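Local structure of N-acetylmuramoyl-L-alanine amidase AmiD (Escherichia coli, 3D2Y) at residues I101-G109 and A120-L130. The protein is a zinc-dependent amidase that hydrolyses the link between N-acetylmuramoyl residues and L-amino acid residues in cell-wall glycopeptides. Residues are numbered along the deposited sequence; the frame is centred on the assembly and turned at random.
Sequences IGIELENRG and APFEPAQIQAL
The N107 carboxamide lies flat on the F122 ring, the two planes 11° apart and ND2 3.6 Å above the ring centre. A chi1 of 170°, which sets CG opposite the backbone N, carries the amide across to A120, and ND2 donates to A120 O at 3.2 Å, nearly straight (167°) but from above that carbonyl's plane. OD1 accepts from the backbone N of G109 at 2.9 Å, closing an Asx turn, and a water joins OD1 to A120 O. A second water accepts from N107 ND2 and donates to Q126 OE1. From the first turn of helix 124-141 the extended Q126 side chain passes beside L105 CB, and NE2 donates to E106 O at 3.0 Å, tilted from the carbonyl plane, with weak bonds to V59 O and P60 O. At the exposed margin, A120 CB lies over one face of the R108 guanidinium, offset toward its rim. Deeper in, L105 CD1 meets F122 CE2 at 4.0 Å and L130 CD2 at 4.1 Å, while L130 CD1 rests against I103; F166 adds an edge-to-face ring to F122. Helix 124-141 thus packs on one side of strand 100-105, whereas E104, the proton acceptor, points away. A leucine in place of N107 would probably leave A120 O and G109 N without their side-chain partner and free the turn to shift. Beside the apolar strand-helix packing, the buried N107 and Q126 carboxamides find their polar partners in backbone and water.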
ATOM      1  N   ILE A 101      -6.951   3.662   4.966  1.00  2.85           N
ATOM      2  CA  ILE A 101      -7.378   2.459   5.694  1.00  2.23           C
ATOM      3  C   ILE A 101      -6.206   1.492   5.731  1.00  2.00           C
ATOM      4  O   ILE A 101      -5.486   1.377   4.770  1.00  5.32           O
ATOM      5  CB  ILE A 101      -8.616   1.866   5.010  1.00  3.89           C
ATOM      6  CG1 ILE A 101      -9.807   2.749   5.381  1.00  2.54           C
ATOM      7  CG2 ILE A 101      -8.861   0.436   5.477  1.00  5.19           C
ATOM      8  CD1 ILE A 101     -11.065   2.428   4.716  1.00  5.38           C
ATOM      9  N   GLY A 102      -5.998   0.829   6.877  1.00  4.38           N
ATOM     10  CA  GLY A 102      -4.840  -0.052   7.053  1.00  3.91           C
ATOM     11  C   GLY A 102      -5.368  -1.453   7.234  1.00  4.78           C
ATOM     12  O   GLY A 102      -6.278  -1.679   8.027  1.00  5.08           O
ATOM     13  N   ILE A 103      -4.860  -2.361   6.417  1.00  3.34           N
ATOM     14  CA  ILE A 103      -5.142  -3.798   6.553  1.00  4.60           C
ATOM     15  C   ILE A 103      -3.888  -4.529   6.962  1.00  6.18           C
ATOM     16  O   ILE A 103      -2.871  -4.498   6.236  1.00  5.02           O
ATOM     17  CB  ILE A 103      -5.734  -4.403   5.266  1.00  2.80           C
ATOM     18  CG1 ILE A 103      -7.086  -3.738   4.980  1.00  5.24           C
ATOM     19  CG2 ILE A 103      -5.926  -5.941   5.422  1.00  9.78           C
ATOM     20  CD1 ILE A 103      -7.623  -4.076   3.633  1.00  4.77           C
ATOM     21  N   GLU A 104      -3.979  -5.237   8.086  1.00  4.22           N
ATOM     22  CA  GLU A 104      -2.877  -6.078   8.572  1.00  2.70           C
ATOM     23  C   GLU A 104      -3.171  -7.556   8.266  1.00  7.14           C
ATOM     24  O   GLU A 104      -4.273  -8.064   8.540  1.00  3.19           O
ATOM     25  CB  GLU A 104      -2.694  -5.886  10.077  1.00  6.83           C
ATOM     26  CG  GLU A 104      -2.037  -4.549  10.465  1.00  7.59           C
ATOM     27  CD  GLU A 104      -0.588  -4.728  10.795  1.00  8.85           C
ATOM     28  OE1 GLU A 104      -0.254  -5.762  11.383  1.00 15.00           O
ATOM     29  OE2 GLU A 104       0.223  -3.840  10.526  1.00 11.98           O
ATOM     30  N   LEU A 105      -2.163  -8.205   7.702  1.00  6.13           N
ATOM     31  CA  LEU A 105      -2.160  -9.607   7.271  1.00  4.05           C
ATOM     32  C   LEU A 105      -1.225 -10.402   8.179  1.00  4.43           C
ATOM     33  O   LEU A 105      -0.028 -10.107   8.286  1.00  4.03           O
ATOM     34  CB  LEU A 105      -1.714  -9.699   5.817  1.00  5.41           C
ATOM     35  CG  LEU A 105      -2.400  -8.817   4.755  1.00  6.89           C
ATOM     36  CD1 LEU A 105      -1.830  -9.098   3.356  1.00  4.45           C
ATOM     37  CD2 LEU A 105      -3.891  -9.103   4.756  1.00  5.97           C
ATOM     38  N   GLU A 106      -1.785 -11.405   8.833  1.00  3.60           N
ATOM     39  CA  GLU A 106      -0.981 -12.259   9.702  1.00  2.00           C
ATOM     40  C   GLU A 106      -0.002 -12.996   8.800  1.00  2.00           C
ATOM     41  O   GLU A 106      -0.401 -13.813   7.973  1.00  7.27           O
ATOM     42  CB  GLU A 106      -1.820 -13.251  10.488  1.00  2.00           C
ATOM     43  CG  GLU A 106      -0.972 -14.187  11.387  1.00  2.92           C
ATOM     44  CD  GLU A 106      -1.672 -15.493  11.823  1.00  4.04           C
ATOM     45  OE1 GLU A 106      -0.958 -16.369  12.335  1.00  4.03           O
ATOM     46  OE2 GLU A 106      -2.900 -15.636  11.677  1.00  7.83           O
ATOM     47  N   ASN A 107       1.273 -12.688   8.960  1.00  2.98           N
ATOM     48  CA  ASN A 107       2.311 -13.300   8.134  1.00  6.59           C
ATOM     49  C   ASN A 107       3.613 -13.011   8.867  1.00  2.30           C
ATOM     50  O   ASN A 107       3.736 -11.952   9.472  1.00  3.87           O
ATOM     51  CB  ASN A 107       2.268 -12.688   6.711  1.00  3.85           C
ATOM     52  CG  ASN A 107       3.476 -13.103   5.855  1.00  4.87           C
ATOM     53  OD1 ASN A 107       4.571 -12.511   5.967  1.00  7.58           O
ATOM     54  ND2 ASN A 107       3.295 -14.138   5.010  1.00  2.00           N
ATOM     55  N   ARG A 108       4.567 -13.942   8.825  1.00  4.93           N
ATOM     56  CA  ARG A 108       5.793 -13.840   9.627  1.00  5.36           C
ATOM     57  C   ARG A 108       6.794 -12.751   9.195  1.00  9.84           C
ATOM     58  O   ARG A 108       7.713 -12.400   9.969  1.00  9.04           O
ATOM     59  CB  ARG A 108       6.483 -15.217   9.692  1.00  6.30           C
ATOM     60  CG  ARG A 108       7.927 -15.204  10.170  1.00 11.87           C
ATOM     61  CD  ARG A 108       8.684 -16.491   9.709  1.00 15.32           C
ATOM     62  NE  ARG A 108       7.724 -17.500   9.268  1.00 18.44           N
ATOM     63  CZ  ARG A 108       7.748 -18.157   8.109  1.00 18.84           C
ATOM     64  NH1 ARG A 108       8.735 -18.004   7.238  1.00 12.55           N
ATOM     65  NH2 ARG A 108       6.769 -19.015   7.849  1.00 20.20           N
ATOM     66  N   GLY A 109       6.610 -12.216   7.986  1.00  5.67           N
ATOM     67  CA  GLY A 109       7.596 -11.298   7.386  1.00  8.81           C
ATOM     68  C   GLY A 109       8.910 -11.980   7.046  1.00 18.34           C
ATOM     69  O   GLY A 109       8.920 -13.139   6.565  1.00 18.71           O
ATOM     70  N   ALA A 120       8.269 -14.779   4.020  1.00  9.50           N
ATOM     71  CA  ALA A 120       7.324 -15.911   4.162  1.00  7.95           C
ATOM     72  C   ALA A 120       6.233 -15.809   3.105  1.00  8.92           C
ATOM     73  O   ALA A 120       5.685 -14.735   2.907  1.00  8.08           O
ATOM     74  CB  ALA A 120       6.691 -15.846   5.521  1.00 12.44           C
ATOM     75  N   PRO A 121       5.916 -16.913   2.410  1.00  9.89           N
ATOM     76  CA  PRO A 121       4.843 -16.872   1.415  1.00 12.14           C
ATOM     77  C   PRO A 121       3.477 -16.552   2.038  1.00 10.10           C
ATOM     78  O   PRO A 121       3.223 -16.890   3.191  1.00  5.26           O
ATOM     79  CB  PRO A 121       4.863 -18.307   0.842  1.00 14.70           C
ATOM     80  CG  PRO A 121       6.266 -18.781   1.103  1.00 15.52           C
ATOM     81  CD  PRO A 121       6.570 -18.237   2.459  1.00 11.69           C
ATOM     82  N   PHE A 122       2.600 -15.904   1.277  1.00  4.81           N
ATOM     83  CA  PHE A 122       1.240 -15.664   1.761  1.00  7.60           C
ATOM     84  C   PHE A 122       0.298 -16.833   1.455  1.00  9.37           C
ATOM     85  O   PHE A 122       0.160 -17.279   0.284  1.00  9.55           O
ATOM     86  CB  PHE A 122       0.710 -14.365   1.163  1.00  6.56           C
ATOM     87  CG  PHE A 122       1.403 -13.121   1.714  1.00 11.29           C
ATOM     88  CD1 PHE A 122       2.650 -12.731   1.222  1.00  8.45           C
ATOM     89  CD2 PHE A 122       0.838 -12.403   2.763  1.00  8.02           C
ATOM     90  CE1 PHE A 122       3.341 -11.588   1.717  1.00  4.28           C
ATOM     91  CE2 PHE A 122       1.514 -11.283   3.291  1.00  7.53           C
ATOM     92  CZ  PHE A 122       2.782 -10.885   2.753  1.00  7.38           C
ATOM     93  N   GLU A 123      -0.362 -17.333   2.509  1.00  7.65           N
ATOM     94  CA  GLU A 123      -1.369 -18.351   2.371  1.00  9.03           C
ATOM     95  C   GLU A 123      -2.389 -17.940   1.325  1.00  8.39           C
ATOM     96  O   GLU A 123      -2.927 -16.842   1.362  1.00  9.36           O
ATOM     97  CB  GLU A 123      -2.050 -18.650   3.720  1.00 11.49           C
ATOM     98  CG  GLU A 123      -1.130 -18.632   4.950  1.00 13.62           C
ATOM     99  CD  GLU A 123       0.003 -19.672   4.951  1.00 16.32           C
ATOM    100  OE1 GLU A 123       0.025 -20.606   4.098  1.00 18.46           O
ATOM    101  OE2 GLU A 123       0.875 -19.547   5.855  1.00 15.97           O
ATOM    102  N   PRO A 124      -2.600 -18.791   0.305  1.00  9.87           N
ATOM    103  CA  PRO A 124      -3.661 -18.413  -0.636  1.00  9.20           C
ATOM    104  C   PRO A 124      -5.065 -18.149   0.001  1.00  7.44           C
ATOM    105  O   PRO A 124      -5.816 -17.321  -0.524  1.00  8.24           O
ATOM    106  CB  PRO A 124      -3.716 -19.582  -1.638  1.00 11.24           C
ATOM    107  CG  PRO A 124      -2.638 -20.583  -1.201  1.00 11.16           C
ATOM    108  CD  PRO A 124      -1.821 -19.978  -0.104  1.00  7.20           C
ATOM    109  N   ALA A 125      -5.409 -18.813   1.113  1.00  6.55           N
ATOM    110  CA  ALA A 125      -6.720 -18.581   1.780  1.00  5.63           C
ATOM    111  C   ALA A 125      -6.827 -17.090   2.218  1.00 11.40           C
ATOM    112  O   ALA A 125      -7.880 -16.441   2.092  1.00  9.74           O
ATOM    113  CB  ALA A 125      -6.873 -19.446   2.939  1.00  5.48           C
ATOM    114  N   GLN A 126      -5.718 -16.566   2.726  1.00 10.20           N
ATOM    115  CA  GLN A 126      -5.638 -15.162   3.158  1.00  8.82           C
ATOM    116  C   GLN A 126      -5.854 -14.200   2.006  1.00  9.68           C
ATOM    117  O   GLN A 126      -6.643 -13.254   2.116  1.00  5.66           O
ATOM    118  CB  GLN A 126      -4.287 -14.901   3.819  1.00  9.62           C
ATOM    119  CG  GLN A 126      -4.063 -13.465   4.342  1.00  7.03           C
ATOM    120  CD  GLN A 126      -2.791 -13.345   5.146  1.00  8.67           C
ATOM    121  OE1 GLN A 126      -1.665 -13.413   4.601  1.00 10.03           O
ATOM    122  NE2 GLN A 126      -2.949 -13.195   6.462  1.00  6.68           N
ATOM    123  N   ILE A 127      -5.164 -14.439   0.899  1.00  6.92           N
ATOM    124  CA  ILE A 127      -5.328 -13.574  -0.285  1.00  6.55           C
ATOM    125  C   ILE A 127      -6.794 -13.655  -0.755  1.00  6.48           C
ATOM    126  O   ILE A 127      -7.440 -12.634  -1.084  1.00  4.94           O
ATOM    127  CB  ILE A 127      -4.332 -14.040  -1.401  1.00  7.07           C
ATOM    128  CG1 ILE A 127      -2.851 -13.971  -0.899  1.00  5.97           C
ATOM    129  CG2 ILE A 127      -4.547 -13.274  -2.697  1.00  5.80           C
ATOM    130  CD1 ILE A 127      -2.398 -12.569  -0.380  1.00  7.08           C
ATOM    131  N   GLN A 128      -7.351 -14.865  -0.726  1.00  9.83           N
ATOM    132  CA  GLN A 128      -8.728 -15.056  -1.183  1.00  8.21           C
ATOM    133  C   GLN A 128      -9.747 -14.251  -0.338  1.00  6.72           C
ATOM    134  O   GLN A 128     -10.762 -13.747  -0.854  1.00  3.99           O
ATOM    135  CB  GLN A 128      -9.083 -16.569  -1.218  1.00 12.91           C
ATOM    136  CG  GLN A 128      -8.537 -17.373  -2.452  1.00 13.56           C
ATOM    137  CD  GLN A 128      -8.571 -16.595  -3.785  1.00 18.40           C
ATOM    138  OE1 GLN A 128      -7.529 -16.177  -4.304  1.00 26.64           O
ATOM    139  NE2 GLN A 128      -9.762 -16.397  -4.330  1.00 19.50           N
ATOM    140  N   ALA A 129      -9.473 -14.155   0.963  1.00  5.20           N
ATOM    141  CA  ALA A 129     -10.270 -13.374   1.926  1.00  5.93           C
ATOM    142  C   ALA A 129     -10.080 -11.879   1.711  1.00  3.37           C
ATOM    143  O   ALA A 129     -11.051 -11.078   1.760  1.00  4.87           O
ATOM    144  CB  ALA A 129      -9.873 -13.777   3.355  1.00  4.69           C
ATOM    145  N   LEU A 130      -8.823 -11.499   1.475  1.00  4.37           N
ATOM    146  CA  LEU A 130      -8.451 -10.080   1.211  1.00  3.30           C
ATOM    147  C   LEU A 130      -9.137  -9.462   0.012  1.00  5.99           C
ATOM    148  O   LEU A 130      -9.542  -8.305   0.081  1.00  3.35           O
ATOM    149  CB  LEU A 130      -6.942  -9.985   1.049  1.00  4.64           C
ATOM    150  CG  LEU A 130      -6.322  -8.617   0.746  1.00  8.69           C
ATOM    151  CD1 LEU A 130      -6.747  -7.551   1.801  1.00  7.07           C
ATOM    152  CD2 LEU A 130      -4.810  -8.755   0.586  1.00  5.41           C
TER
HETATM  153  O   HOH W   1       6.449 -12.215   3.710  1.00  7.33           O
HETATM  154  O   HOH W   2       0.386 -15.244   5.130  1.00 11.08           O